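Local coordinates for glycoside hydrolase family 31 (Trueperella pyogenes, PDB 5I0F), which degrades cycloalternan as a family 31 glycoside hydrolase, forming a covalent glycosyl-enzyme intermediate on the way, at residues R5-Y13 with H471-Y479. Numbering follows the deposited sequence.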
loop_
_atom_site.group_PDB
_atom_site.type_symbol
_atom_site.label_atom_id
_atom_site.label_comp_id
_atom_site.label_asym_id
_atom_site.label_seq_id
_atom_site.Cartn_x
_atom_site.Cartn_y
_atom_site.Cartn_z
ATOM N N ARG A 5 27.917 3.199 2.847
ATOM C CA ARG A 5 26.961 2.459 3.674
ATOM C C ARG A 5 26.739 1.141 2.954
ATOM O O ARG A 5 26.179 1.140 1.867
ATOM C CB ARG A 5 25.623 3.194 3.743
ATOM C CG ARG A 5 25.634 4.514 4.506
ATOM C CD ARG A 5 24.245 5.153 4.486
ATOM N NE ARG A 5 23.862 5.591 3.142
ATOM C CZ ARG A 5 22.730 6.226 2.830
ATOM N NH1 ARG A 5 21.824 6.515 3.760
ATOM N NH2 ARG A 5 22.504 6.587 1.567
ATOM N N PRO A 6 27.181 0.016 3.533
ATOM C CA PRO A 6 27.103 -1.270 2.834
ATOM C C PRO A 6 25.725 -1.599 2.229
ATOM O O PRO A 6 25.651 -2.183 1.163
ATOM C CB PRO A 6 27.433 -2.272 3.943
ATOM C CG PRO A 6 28.317 -1.531 4.864
ATOM C CD PRO A 6 27.777 -0.136 4.881
ATOM N N ARG A 7 24.655 -1.224 2.915
ATOM C CA ARG A 7 23.292 -1.477 2.416
ATOM C C ARG A 7 22.667 -0.297 1.689
ATOM O O ARG A 7 21.570 -0.425 1.141
ATOM C CB ARG A 7 22.388 -1.933 3.556
ATOM C CG ARG A 7 22.708 -3.323 4.088
ATOM C CD ARG A 7 21.883 -3.637 5.333
ATOM N NE ARG A 7 22.676 -3.301 6.508
ATOM C CZ ARG A 7 22.547 -2.232 7.295
ATOM N NH1 ARG A 7 21.603 -1.325 7.099
ATOM N NH2 ARG A 7 23.383 -2.082 8.311
ATOM N N GLY A 8 23.348 0.847 1.683
ATOM C CA GLY A 8 22.889 2.018 0.975
ATOM C C GLY A 8 21.697 2.700 1.624
ATOM O O GLY A 8 21.514 2.651 2.838
ATOM N N ILE A 9 20.890 3.341 0.786
ATOM C CA ILE A 9 19.716 4.087 1.247
ATOM C C ILE A 9 18.611 3.100 1.677
ATOM O O ILE A 9 17.756 3.435 2.511
ATOM C CB ILE A 9 19.228 5.074 0.162
ATOM C CG1 ILE A 9 18.173 6.054 0.714
ATOM C CG2 ILE A 9 18.715 4.342 -1.070
ATOM C CD1 ILE A 9 17.830 7.160 -0.276
ATOM N N GLU A 10 18.655 1.899 1.105
ATOM C CA GLU A 10 17.744 0.781 1.459
ATOM C C GLU A 10 16.322 1.017 0.929
ATOM O O GLU A 10 15.326 0.625 1.543
ATOM C CB GLU A 10 17.786 0.421 2.952
ATOM C CG GLU A 10 19.194 0.027 3.392
ATOM C CD GLU A 10 19.295 -0.357 4.859
ATOM O OE1 GLU A 10 18.959 -1.516 5.214
ATOM O OE2 GLU A 10 19.706 0.496 5.675
ATOM N N HIS A 11 16.249 1.665 -0.224
ATOM C CA HIS A 11 15.051 1.629 -1.084
ATOM C C HIS A 11 14.913 0.134 -1.471
ATOM O O HIS A 11 15.882 -0.469 -1.878
ATOM C CB HIS A 11 15.296 2.556 -2.285
ATOM C CG HIS A 11 14.147 2.696 -3.238
ATOM N ND1 HIS A 11 13.592 1.622 -3.881
ATOM C CD2 HIS A 11 13.544 3.789 -3.761
ATOM C CE1 HIS A 11 12.619 2.028 -4.683
ATOM N NE2 HIS A 11 12.580 3.348 -4.640
ATOM N N PRO A 12 13.715 -0.477 -1.336
ATOM C CA PRO A 12 13.666 -1.939 -1.582
ATOM C C PRO A 12 13.941 -2.409 -3.010
ATOM O O PRO A 12 14.197 -3.594 -3.217
ATOM C CB PRO A 12 12.253 -2.334 -1.141
ATOM C CG PRO A 12 11.472 -1.061 -1.096
ATOM C CD PRO A 12 12.463 0.016 -0.742
ATOM N N TYR A 13 13.846 -1.513 -3.991
ATOM C CA TYR A 13 14.049 -1.851 -5.385
ATOM C C TYR A 13 15.152 -1.062 -6.105
ATOM O O TYR A 13 15.261 -1.147 -7.314
ATOM C CB TYR A 13 12.717 -1.677 -6.125
ATOM C CG TYR A 13 11.588 -2.534 -5.586
ATOM C CD1 TYR A 13 11.546 -3.921 -5.811
ATOM C CD2 TYR A 13 10.529 -1.959 -4.871
ATOM C CE1 TYR A 13 10.498 -4.701 -5.323
ATOM C CE2 TYR A 13 9.485 -2.726 -4.384
ATOM C CZ TYR A 13 9.466 -4.094 -4.596
ATOM O OH TYR A 13 8.385 -4.812 -4.085
ATOM N N HIS A 471 7.188 4.597 4.879
ATOM C CA HIS A 471 8.342 5.503 4.843
ATOM C C HIS A 471 9.627 4.949 5.470
ATOM O O HIS A 471 10.717 5.503 5.250
ATOM C CB HIS A 471 7.979 6.814 5.554
ATOM C CG HIS A 471 6.586 7.283 5.260
ATOM N ND1 HIS A 471 6.219 7.789 4.030
ATOM C CD2 HIS A 471 5.467 7.281 6.018
ATOM C CE1 HIS A 471 4.937 8.086 4.046
ATOM N NE2 HIS A 471 4.459 7.795 5.241
ATOM N N ALA A 472 9.518 3.878 6.253
ATOM C CA ALA A 472 10.682 3.367 7.019
ATOM C C ALA A 472 11.528 2.485 6.129
ATOM O O ALA A 472 11.067 1.413 5.726
ATOM C CB ALA A 472 10.224 2.571 8.227
ATOM N N TRP A 473 12.751 2.934 5.827
ATOM C CA TRP A 473 13.735 2.126 5.125
ATOM C C TRP A 473 14.970 2.011 6.013
ATOM O O TRP A 473 15.488 3.015 6.489
ATOM C CB TRP A 473 14.159 2.768 3.812
ATOM C CG TRP A 473 13.112 2.974 2.750
ATOM C CD1 TRP A 473 11.881 2.368 2.639
ATOM C CD2 TRP A 473 13.230 3.835 1.627
ATOM N NE1 TRP A 473 11.224 2.834 1.519
ATOM C CE2 TRP A 473 12.038 3.736 0.883
ATOM C CE3 TRP A 473 14.231 4.694 1.178
ATOM C CZ2 TRP A 473 11.834 4.458 -0.296
ATOM C CZ3 TRP A 473 14.028 5.414 0.007
ATOM C CH2 TRP A 473 12.828 5.299 -0.708
ATOM N N GLY A 474 15.461 0.792 6.205
ATOM C CA GLY A 474 16.667 0.553 6.999
ATOM C C GLY A 474 16.468 -0.706 7.802
ATOM O O GLY A 474 15.598 -0.756 8.679
ATOM N N SER A 475 17.257 -1.731 7.513
ATOM C CA SER A 475 17.124 -2.999 8.215
ATOM C C SER A 475 17.489 -2.882 9.710
ATOM O O SER A 475 17.029 -3.693 10.511
ATOM C CB SER A 475 18.002 -4.067 7.531
ATOM O OG SER A 475 19.371 -3.789 7.799
ATOM N N ASP A 476 18.288 -1.869 10.067
ATOM C CA ASP A 476 18.834 -1.715 11.425
ATOM C C ASP A 476 18.179 -0.582 12.223
ATOM O O ASP A 476 18.653 -0.232 13.304
ATOM C CB ASP A 476 20.359 -1.540 11.403
ATOM C CG ASP A 476 20.847 -0.577 10.306
ATOM O OD1 ASP A 476 20.026 -0.027 9.488
ATOM O OD2 ASP A 476 22.091 -0.411 10.238
ATOM N N LEU A 477 17.067 -0.039 11.717
ATOM C CA LEU A 477 16.271 0.908 12.493
ATOM C C LEU A 477 15.831 0.234 13.805
ATOM O O LEU A 477 15.799 -0.982 13.873
ATOM C CB LEU A 477 15.063 1.399 11.686
ATOM C CG LEU A 477 15.324 2.123 10.352
ATOM C CD1 LEU A 477 14.014 2.681 9.807
ATOM C CD2 LEU A 477 16.375 3.204 10.454
ATOM N N ARG A 478 15.526 1.026 14.831
ATOM C CA ARG A 478 15.163 0.526 16.149
ATOM C C ARG A 478 13.772 1.002 16.545
ATOM O O ARG A 478 13.456 2.203 16.467
ATOM C CB ARG A 478 16.157 1.025 17.204
ATOM C CG ARG A 478 17.609 0.683 16.911
ATOM C CD ARG A 478 18.501 1.170 18.046
ATOM N NE ARG A 478 19.908 0.753 17.894
ATOM C CZ ARG A 478 20.380 -0.475 18.135
ATOM N NH1 ARG A 478 21.676 -0.736 17.949
ATOM N NH2 ARG A 478 19.582 -1.449 18.557
ATOM N N TYR A 479 12.971 0.063 17.022
ATOM C CA TYR A 479 11.622 0.325 17.499
ATOM C C TYR A 479 11.554 0.007 18.992
ATOM O O TYR A 479 12.265 -0.876 19.497
ATOM C CB TYR A 479 10.621 -0.532 16.738
ATOM C CG TYR A 479 10.411 -0.137 15.285
ATOM C CD1 TYR A 479 11.262 -0.582 14.275
ATOM C CD2 TYR A 479 9.337 0.657 14.919
ATOM C CE1 TYR A 479 11.059 -0.216 12.940
ATOM C CE2 TYR A 479 9.110 1.008 13.597
ATOM C CZ TYR A 479 9.963 0.566 12.602
ATOM O OH TYR A 479 9.693 0.969 11.303
#
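Trp473 lies with one indole face against the backbone and side chain of His11 and the ring carbon CD of Pro12. This joins the N-terminal domain to the loop that follows barrel strand 463-466 of the family 31 TIM barrel. His11 CA sits almost straight over the six-membered ring, a CH-pi contact 3.9 Å from its centroid. Pro12 CD makes a second CH-pi contact, over the five-membered ring of the same indole. The His11 side chain runs beside that of Trp473 and points the same way, but the two rings meet obliquely, their planes 51° apart. Its CG is anti to the backbone N (chi1 -177°), which carries CD2 to 3.5 Å from Trp473 CH2. Tyr13 N donates to His11 ND1 in the imidazole plane and helps hold the ring's rotation. Ile9 adds an apolar touch through CD1, near Trp473 CZ3, while its own side chain also meets Leu72 of helix 66-72.

At the other end, Arg7, Glu10 and Asp476 form a salt-bridge network. The extended Glu10 chain carries its carboxylate to the type I turn of Gly474-Leu477. There Ser475 N donates to Glu10 OE1 at 2.9 Å, nearly straight at 168° but from above the carboxylate plane. Glu10 OE2 lies 3.0 Å from Arg7 NH1 and also pairs with Arg427. These arginines probably ease the closeness of the Glu10 and Asp476 carboxylates. Ser475 also lies near a bound calcium ion, whose ligands include Asp486. The Arg7 guanidinium has Ser475 OG over one face. Asp476 comes from the opposite direction, with its carboxylate nearly perpendicular to the guanidinium. Arg7 NH2 donates to Asp476 OD2 at 2.9 Å, from above the carboxylate plane.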